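Local coordinates for protein propionate kinase (Francisella tularensis subsp. tularensis, PDB 3KHY) that probably catalyses the reversible transfer of phosphate from ATP to acetate or propionate, using magnesium, as a homodimeric member of the acetokinase family, at residues G175-Y180 with I368-E373; A316-G321 with N364-A369; S2-L7 with M375-T380. One frame throughout, in Å; residues are numbered along the deposited sequence.

Contact 1 of 3, residues G175-Y180 with I368-E373; sequences GTSHKY and IATNEE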
loop_
_atom_site.group_PDB
_atom_site.type_symbol
_atom_site.label_atom_id
_atom_site.label_comp_id
_atom_site.label_asym_id
_atom_site.label_seq_id
_atom_site.Cartn_x
_atom_site.Cartn_y
_atom_site.Cartn_z
ATOM N N GLY A 175 6.075 -13.503 11.366
ATOM C CA GLY A 175 5.100 -13.810 12.404
ATOM C C GLY A 175 5.713 -14.315 13.700
ATOM O O GLY A 175 5.259 -13.965 14.785
ATOM N N THR A 176 6.755 -15.131 13.592
ATOM C CA THR A 176 7.390 -15.698 14.776
ATOM C C THR A 176 8.122 -14.615 15.579
ATOM O O THR A 176 8.158 -14.665 16.801
ATOM C CB THR A 176 8.322 -16.862 14.383
ATOM O OG1 THR A 176 7.529 -17.901 13.782
ATOM C CG2 THR A 176 9.039 -17.421 15.598
ATOM N N SER A 177 8.671 -13.611 14.896
ATOM C CA SER A 177 9.331 -12.512 15.595
ATOM C C SER A 177 8.293 -11.575 16.236
ATOM O O SER A 177 8.441 -11.175 17.387
ATOM C CB SER A 177 10.259 -11.757 14.645
ATOM O OG SER A 177 10.776 -10.580 15.256
ATOM N N HIS A 178 7.241 -11.226 15.495
ATOM C CA HIS A 178 6.178 -10.397 16.058
ATOM C C HIS A 178 5.514 -11.039 17.274
ATOM O O HIS A 178 5.209 -10.367 18.253
ATOM C CB HIS A 178 5.138 -10.034 14.990
ATOM C CG HIS A 178 5.667 -9.078 13.967
ATOM N ND1 HIS A 178 6.063 -7.801 14.290
ATOM C CD2 HIS A 178 5.890 -9.219 12.640
ATOM C CE1 HIS A 178 6.510 -7.192 13.205
ATOM N NE2 HIS A 178 6.417 -8.030 12.189
ATOM N N LYS A 179 5.327 -12.348 17.225
ATOM C CA LYS A 179 4.769 -13.065 18.368
ATOM C C LYS A 179 5.705 -13.065 19.580
ATOM O O LYS A 179 5.309 -12.716 20.690
ATOM C CB LYS A 179 4.440 -14.504 17.970
ATOM C CG LYS A 179 3.665 -15.280 19.036
ATOM C CD LYS A 179 3.153 -16.602 18.484
ATOM C CE LYS A 179 2.170 -17.266 19.446
ATOM N NZ LYS A 179 2.890 -18.232 20.303
ATOM N N TYR A 180 6.949 -13.471 19.364
ATOM C CA TYR A 180 7.933 -13.481 20.435
ATOM C C TYR A 180 8.082 -12.087 21.052
ATOM O O TYR A 180 8.057 -11.936 22.265
ATOM C CB TYR A 180 9.289 -13.996 19.938
ATOM C CG TYR A 180 10.364 -13.880 20.990
ATOM C CD1 TYR A 180 10.517 -14.869 21.957
ATOM C CD2 TYR A 180 11.191 -12.768 21.047
ATOM C CE1 TYR A 180 11.475 -14.765 22.937
ATOM C CE2 TYR A 180 12.166 -12.650 22.032
ATOM C CZ TYR A 180 12.296 -13.654 22.972
ATOM O OH TYR A 180 13.243 -13.545 23.955
ATOM N N ILE A 368 13.383 -4.148 21.976
ATOM C CA ILE A 368 13.344 -5.502 22.511
ATOM C C ILE A 368 13.996 -6.423 21.491
ATOM O O ILE A 368 13.641 -6.401 20.311
ATOM C CB ILE A 368 11.881 -5.951 22.756
ATOM C CG1 ILE A 368 11.205 -5.025 23.770
ATOM C CG2 ILE A 368 11.835 -7.417 23.219
ATOM C CD1 ILE A 368 9.739 -5.430 24.099
ATOM N N ALA A 369 14.965 -7.210 21.930
ATOM C CA ALA A 369 15.688 -8.087 21.017
ATOM C C ALA A 369 14.787 -9.239 20.616
ATOM O O ALA A 369 14.146 -9.848 21.465
ATOM C CB ALA A 369 16.962 -8.613 21.679
ATOM N N THR A 370 14.720 -9.541 19.331
ATOM C CA THR A 370 13.917 -10.683 18.917
ATOM C C THR A 370 14.761 -11.960 19.008
ATOM O O THR A 370 15.990 -11.905 19.037
ATOM C CB THR A 370 13.298 -10.497 17.513
ATOM O OG1 THR A 370 12.345 -11.537 17.269
ATOM C CG2 THR A 370 14.353 -10.536 16.424
ATOM N N ASN A 371 14.102 -13.110 19.083
ATOM C CA ASN A 371 14.822 -14.378 19.175
ATOM C C ASN A 371 13.920 -15.449 18.581
ATOM O O ASN A 371 13.245 -16.183 19.297
ATOM C CB ASN A 371 15.184 -14.709 20.632
ATOM C CG ASN A 371 16.181 -15.867 20.746
ATOM O OD1 ASN A 371 16.335 -16.670 19.818
ATOM N ND2 ASN A 371 16.859 -15.953 21.879
ATOM N N GLU A 372 13.873 -15.491 17.258
ATOM C CA GLU A 372 12.930 -16.360 16.569
ATOM C C GLU A 372 13.277 -17.827 16.804
ATOM O O GLU A 372 12.399 -18.669 16.846
ATOM C CB GLU A 372 12.930 -16.050 15.071
ATOM C CG GLU A 372 12.387 -14.663 14.735
ATOM C CD GLU A 372 13.145 -13.993 13.602
ATOM O OE1 GLU A 372 14.221 -13.400 13.863
ATOM O OE2 GLU A 372 12.662 -14.057 12.452
ATOM N N GLU A 373 14.564 -18.129 16.950
ATOM C CA GLU A 373 14.981 -19.515 17.159
ATOM C C GLU A 373 14.479 -20.002 18.515
ATOM O O GLU A 373 13.996 -21.121 18.634
ATOM C CB GLU A 373 16.511 -19.658 17.061
ATOM C CG GLU A 373 17.123 -19.148 15.756
ATOM C CD GLU A 373 17.182 -17.611 15.681
ATOM O OE1 GLU A 373 17.038 -16.932 16.723
ATOM O OE2 GLU A 373 17.374 -17.079 14.566
HETATM O O HOH W 1 14.327 -10.700 24.003
#
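Ala369 meets the Tyr180 ring through its backbone: the carbonyl O lies at the ring edge, close to its plane, 3.5 Å from Tyr180 CE2. The same oxygen accepts a hydrogen bond of 2.7 Å from a water, and this water also reaches the phenol OH of Tyr180, so that the loop and the helix are bridged at the outer end of the ring. At Thr370 the contact becomes directly polar. Its OG1 and Ser177 OG share a hydrogen bond of 2.7 Å in which either may donate, and Ser177 OG has a second partner in His200 ND1. The serine thereby ties the loop to a histidine predicted to belong to the ATP site. Asn371 returns to the aromatic ring, this time over a face. Its CB makes a CH-pi contact 4.2 Å from the Tyr180 ring centroid, 26° off the normal, and the backbone N approaches Tyr180 CD2 at 3.5 Å. With CG anti to the backbone N, Asn371 serves as N-cap of helix 372-382, its OD1 accepting from Leu374 N; the amide plane stands 65° from that of the ring. Glu372, a predicted magnesium ligand, lays its CG against Ser177 CB at 3.6 Å. A bend at chi2 turns the carboxylate to Arg85, predicted to bind substrate, and OE2 pairs with Arg85 NH2. Thr176 CG2 touches Glu372 O at 3.8 Å, extending the packing into the first turn of the second helix. The contact thus sets the beginning of helix 175-188 against the beginning of helix 372-382, with strand 196-201 beside them contributing His200, while Tyr180 also packs on Leu374 and Met375 further along the second helix.

Contact 2 of 3, residues A316-G321 with N364-A369; sequences ALVFTG and NIMVIA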
loop_
_atom_site.group_PDB
_atom_site.type_symbol
_atom_site.label_atom_id
_atom_site.label_comp_id
_atom_site.label_asym_id
_atom_site.label_seq_id
_atom_site.Cartn_x
_atom_site.Cartn_y
_atom_site.Cartn_z
ATOM N N ALA A 316 3.000 0.599 23.778
ATOM C CA ALA A 316 4.323 0.976 23.275
ATOM C C ALA A 316 4.443 0.797 21.775
ATOM O O ALA A 316 3.746 -0.033 21.175
ATOM C CB ALA A 316 5.399 0.155 23.959
ATOM N N LEU A 317 5.336 1.575 21.180
ATOM C CA LEU A 317 5.882 1.265 19.863
ATOM C C LEU A 317 7.170 0.499 20.148
ATOM O O LEU A 317 7.980 0.955 20.963
ATOM C CB LEU A 317 6.196 2.550 19.108
ATOM C CG LEU A 317 7.029 2.404 17.829
ATOM C CD1 LEU A 317 6.313 1.503 16.808
ATOM C CD2 LEU A 317 7.309 3.779 17.235
ATOM N N VAL A 318 7.357 -0.665 19.516
ATOM C CA VAL A 318 8.533 -1.510 19.809
ATOM C C VAL A 318 9.402 -1.727 18.571
ATOM O O VAL A 318 8.893 -2.180 17.543
ATOM C CB VAL A 318 8.113 -2.891 20.343
ATOM C CG1 VAL A 318 9.346 -3.700 20.743
ATOM C CG2 VAL A 318 7.150 -2.740 21.529
ATOM N N PHE A 319 10.697 -1.387 18.663
ATOM C CA PHE A 319 11.653 -1.652 17.591
ATOM C C PHE A 319 12.353 -2.978 17.861
ATOM O O PHE A 319 12.729 -3.270 18.999
ATOM C CB PHE A 319 12.742 -0.562 17.528
ATOM C CG PHE A 319 12.252 0.780 17.054
ATOM C CD1 PHE A 319 12.041 1.014 15.701
ATOM C CD2 PHE A 319 12.049 1.824 17.958
ATOM C CE1 PHE A 319 11.612 2.251 15.250
ATOM C CE2 PHE A 319 11.616 3.074 17.512
ATOM C CZ PHE A 319 11.401 3.288 16.151
ATOM N N THR A 320 12.550 -3.768 16.818
ATOM C CA THR A 320 13.262 -5.025 16.955
ATOM C C THR A 320 13.909 -5.367 15.610
ATOM O O THR A 320 13.776 -4.607 14.651
ATOM C CB THR A 320 12.324 -6.157 17.440
ATOM O OG1 THR A 320 13.109 -7.287 17.845
ATOM C CG2 THR A 320 11.336 -6.573 16.329
ATOM N N GLY A 321 14.629 -6.482 15.551
ATOM C CA GLY A 321 15.346 -6.866 14.345
ATOM C C GLY A 321 16.756 -6.290 14.325
ATOM O O GLY A 321 17.104 -5.466 15.167
ATOM N N ASN A 364 5.241 5.340 25.059
ATOM C CA ASN A 364 6.395 4.477 25.285
ATOM C C ASN A 364 6.998 4.051 23.967
ATOM O O ASN A 364 6.271 3.708 23.025
ATOM C CB ASN A 364 6.004 3.221 26.060
ATOM C CG ASN A 364 5.664 3.511 27.498
ATOM O OD1 ASN A 364 6.228 4.423 28.101
ATOM N ND2 ASN A 364 4.731 2.731 28.066
ATOM N N ILE A 365 8.328 4.055 23.910
ATOM C CA ILE A 365 9.059 3.558 22.760
ATOM C C ILE A 365 10.102 2.594 23.306
ATOM O O ILE A 365 10.846 2.937 24.219
ATOM C CB ILE A 365 9.758 4.696 21.981
ATOM C CG1 ILE A 365 8.750 5.775 21.565
ATOM C CG2 ILE A 365 10.503 4.129 20.754
ATOM C CD1 ILE A 365 9.374 7.140 21.280
HETATM N N MSE A 366 10.142 1.382 22.765
HETATM C CA MSE A 366 10.962 0.334 23.347
HETATM C C MSE A 366 11.888 -0.272 22.326
HETATM O O MSE A 366 11.662 -0.161 21.127
HETATM C CB MSE A 366 10.082 -0.789 23.930
HETATM C CG MSE A 366 9.045 -0.282 24.915
HETATM SE SE MSE A 366 7.900 -1.673 25.686
HETATM C CE MSE A 366 9.263 -2.620 26.766
ATOM N N VAL A 367 12.944 -0.893 22.827
ATOM C CA VAL A 367 13.782 -1.758 22.025
ATOM C C VAL A 367 13.794 -3.119 22.706
ATOM O O VAL A 367 14.171 -3.234 23.873
ATOM C CB VAL A 367 15.224 -1.244 21.934
ATOM C CG1 VAL A 367 16.061 -2.216 21.122
ATOM C CG2 VAL A 367 15.259 0.149 21.314
ATOM N N ILE A 368 13.383 -4.148 21.976
ATOM C CA ILE A 368 13.344 -5.502 22.511
ATOM C C ILE A 368 13.996 -6.423 21.491
ATOM O O ILE A 368 13.641 -6.401 20.311
ATOM C CB ILE A 368 11.881 -5.951 22.756
ATOM C CG1 ILE A 368 11.205 -5.025 23.770
ATOM C CG2 ILE A 368 11.835 -7.417 23.219
ATOM C CD1 ILE A 368 9.739 -5.430 24.099
ATOM N N ALA A 369 14.965 -7.210 21.930
ATOM C CA ALA A 369 15.688 -8.087 21.017
ATOM C C ALA A 369 14.787 -9.239 20.616
ATOM O O ALA A 369 14.146 -9.848 21.465
ATOM C CB ALA A 369 16.962 -8.613 21.679
#
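Val318 and Ile368 meet on one face of a parallel strand pair, the valine CG1 lying 3.8 Å from Ile368 CG1 and also touching CD1. On the same face Met366, a selenomethionine, brings SE to 3.5 Å from Ala316 CB; its bend at chi3 then carries the methyl end away from strand 316-320. The reverse face is held by Phe319 and Ile365, whose side chains run alongside each other in the same direction: Ile365 CG2 sits at the edge of the ring, 3.6 Å from Phe319 CE2. Between these layers, Phe319 N donates to Met366 O at 2.9 Å, almost straight at 177° although tilted out of the carbonyl plane. Leu317 N to Asn364 O, Met366 N to Leu317 O and Ile368 N to Phe319 O complete the alternating parallel ladder. Past its last rung the pattern passes to a side chain: Thr320 OG1, anti to its own N, donates to Ile368 O at 2.7 Å in the carbonyl plane, beside Glu325 of the predicted ATP site. Strand 365-367 forms one edge of the chain's five-stranded mixed sheet, in which 316-320 is also paired with 196-201. Helix 175-188 packs on the face of Val318 and Ile368, and helix 328-337 on that of Phe319 and Ile365.

Contact 3 of 3, residues S2-L7 with M375-T380; sequences SEILVL and MIAQET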
loop_
_atom_site.group_PDB
_atom_site.type_symbol
_atom_site.label_atom_id
_atom_site.label_comp_id
_atom_site.label_asym_id
_atom_site.label_seq_id
_atom_site.Cartn_x
_atom_site.Cartn_y
_atom_site.Cartn_z
ATOM N N SER A 2 16.746 -30.784 28.742
ATOM C CA SER A 2 16.460 -31.208 27.375
ATOM C C SER A 2 16.731 -30.089 26.369
ATOM O O SER A 2 16.747 -28.906 26.722
ATOM C CB SER A 2 15.014 -31.688 27.254
ATOM O OG SER A 2 14.110 -30.627 27.491
ATOM N N GLU A 3 16.942 -30.476 25.116
ATOM C CA GLU A 3 17.289 -29.532 24.068
ATOM C C GLU A 3 16.443 -29.731 22.813
ATOM O O GLU A 3 16.003 -30.839 22.513
ATOM C CB GLU A 3 18.780 -29.642 23.737
ATOM C CG GLU A 3 19.688 -29.300 24.926
ATOM C CD GLU A 3 21.153 -29.624 24.674
ATOM O OE1 GLU A 3 21.522 -29.870 23.506
ATOM O OE2 GLU A 3 21.937 -29.635 25.648
ATOM N N ILE A 4 16.220 -28.643 22.087
ATOM C CA ILE A 4 15.471 -28.673 20.835
ATOM C C ILE A 4 16.404 -28.248 19.708
ATOM O O ILE A 4 17.153 -27.265 19.842
ATOM C CB ILE A 4 14.303 -27.680 20.869
ATOM C CG1 ILE A 4 13.364 -27.978 22.040
ATOM C CG2 ILE A 4 13.548 -27.703 19.546
ATOM C CD1 ILE A 4 12.296 -28.989 21.719
ATOM N N LEU A 5 16.375 -28.987 18.608
ATOM C CA LEU A 5 17.154 -28.631 17.437
ATOM C C LEU A 5 16.262 -27.786 16.549
ATOM O O LEU A 5 15.204 -28.239 16.138
ATOM C CB LEU A 5 17.600 -29.884 16.677
ATOM C CG LEU A 5 18.389 -29.603 15.402
ATOM C CD1 LEU A 5 19.647 -28.811 15.731
ATOM C CD2 LEU A 5 18.733 -30.894 14.681
ATOM N N VAL A 6 16.684 -26.560 16.259
ATOM C CA VAL A 6 15.868 -25.632 15.475
ATOM C C VAL A 6 16.463 -25.443 14.088
ATOM O O VAL A 6 17.650 -25.135 13.952
ATOM C CB VAL A 6 15.742 -24.267 16.183
ATOM C CG1 VAL A 6 14.937 -23.286 15.328
ATOM C CG2 VAL A 6 15.088 -24.441 17.533
ATOM N N LEU A 7 15.651 -25.652 13.053
ATOM C CA LEU A 7 16.168 -25.625 11.689
ATOM C C LEU A 7 15.438 -24.660 10.787
ATOM O O LEU A 7 14.222 -24.495 10.875
ATOM C CB LEU A 7 16.073 -27.013 11.044
ATOM C CG LEU A 7 16.772 -28.167 11.749
ATOM C CD1 LEU A 7 16.441 -29.460 11.011
ATOM C CD2 LEU A 7 18.297 -27.928 11.813
HETATM N N MSE A 375 11.835 -18.820 20.014
HETATM C CA MSE A 375 10.392 -18.914 19.890
HETATM C C MSE A 375 10.003 -20.244 19.249
HETATM O O MSE A 375 9.048 -20.888 19.665
HETATM C CB MSE A 375 9.853 -17.755 19.049
HETATM C CG MSE A 375 8.338 -17.715 18.961
HETATM SE SE MSE A 375 7.488 -17.312 20.691
HETATM C CE MSE A 375 5.657 -17.683 20.202
ATOM N N ILE A 376 10.736 -20.636 18.214
ATOM C CA ILE A 376 10.475 -21.908 17.561
ATOM C C ILE A 376 10.700 -23.055 18.553
ATOM O O ILE A 376 9.930 -24.013 18.581
ATOM C CB ILE A 376 11.356 -22.084 16.321
ATOM C CG1 ILE A 376 10.844 -21.198 15.179
ATOM C CG2 ILE A 376 11.384 -23.536 15.877
ATOM C CD1 ILE A 376 11.806 -21.155 13.987
ATOM N N ALA A 377 11.742 -22.948 19.377
ATOM C CA ALA A 377 12.022 -23.974 20.387
ATOM C C ALA A 377 10.907 -24.045 21.424
ATOM O O ALA A 377 10.522 -25.131 21.856
ATOM C CB ALA A 377 13.361 -23.723 21.065
ATOM N N GLN A 378 10.379 -22.885 21.815
ATOM C CA GLN A 378 9.279 -22.843 22.780
ATOM C C GLN A 378 7.980 -23.399 22.205
ATOM O O GLN A 378 7.240 -24.108 22.893
ATOM C CB GLN A 378 9.059 -21.420 23.291
ATOM C CG GLN A 378 10.193 -20.886 24.150
ATOM C CD GLN A 378 10.040 -19.410 24.447
ATOM O OE1 GLN A 378 9.269 -18.710 23.788
ATOM N NE2 GLN A 378 10.782 -18.924 25.433
ATOM N N GLU A 379 7.691 -23.057 20.950
ATOM C CA GLU A 379 6.513 -23.586 20.267
ATOM C C GLU A 379 6.588 -25.101 20.150
ATOM O O GLU A 379 5.583 -25.807 20.269
ATOM C CB GLU A 379 6.409 -22.980 18.867
ATOM C CG GLU A 379 5.991 -21.535 18.876
ATOM C CD GLU A 379 4.527 -21.405 19.189
ATOM O OE1 GLU A 379 3.717 -21.925 18.392
ATOM O OE2 GLU A 379 4.188 -20.811 20.233
ATOM N N THR A 380 7.792 -25.592 19.896
ATOM C CA THR A 380 8.016 -27.025 19.718
ATOM C C THR A 380 7.850 -27.766 21.047
ATOM O O THR A 380 7.108 -28.740 21.134
ATOM C CB THR A 380 9.413 -27.287 19.120
ATOM O OG1 THR A 380 9.488 -26.687 17.818
ATOM C CG2 THR A 380 9.689 -28.794 19.009
#
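Val6 points at helix 372-382, and its chi1 of 178° sets CG1 anti to the backbone N, against Ile376, and CG2 beside that N, against Ala377. Ile376 answers with its short branch: chi1 of -74° puts CG2 anti to the backbone N, 3.6 Å from Val6 CG1, while the longer branch ends at CD1, still touching the same valine methyl at 4.0 Å. The small Ala377 sits where strand and helix backbones come close, Ile4 and Ala377 being the nearest CA pair. Its CB lies 4.0 Å from Val6 CG2 and 4.1 Å from Ile4 CB, thereby bridging two alternate residues of the strand. One helical turn after Ile376, Thr380 slides past Ile4 in the opposite direction, its CG2 being 3.8 Å from Ile4 CD1. The threonine can serve as an apolar neighbour because its hydroxyl is turned back into the helix: OG1 donates to Ile376 O at 2.8 Å, and Thr380 N reaches that oxygen from the other face of the carbonyl plane. Two donors thus grip Ile376 O, and the buried hydroxyl finds its acceptor within its own helix. Ala81 of the parallel neighbour 79-86 lines this packing, as does Ile19 of the antiparallel neighbour 14-20. The segment axes run at 124° with a closest approach of 8.5 Å, so the helix lies aslant on an interior strand of a mixed sheet, the helix-on-sheet layering expected of a domain of the actin-like ATPase superfamily, to which acetokinases belong.

Overall arrangement
Contact 3 closes almost the whole chain, joining strand 3-9 to the C-terminal helix 372-382; contact 1 and then contact 2 span progressively shorter stretches within it. The three line up along the chain's last segments, strand 365-367 leading into helix 372-382. Contact 2 belongs to the five-stranded sheet, contact 3 to the eight-stranded one, their centres about 24 Å apart. Contact 1 lies between, about 12 Å from the centre of contact 2 and 13 Å from that of contact 3; Lys179 of contact 1 forms a salt bridge with Glu379 of contact 3. The final chain segment therefore links both sheets beside the predicted nucleotide and magnesium sites.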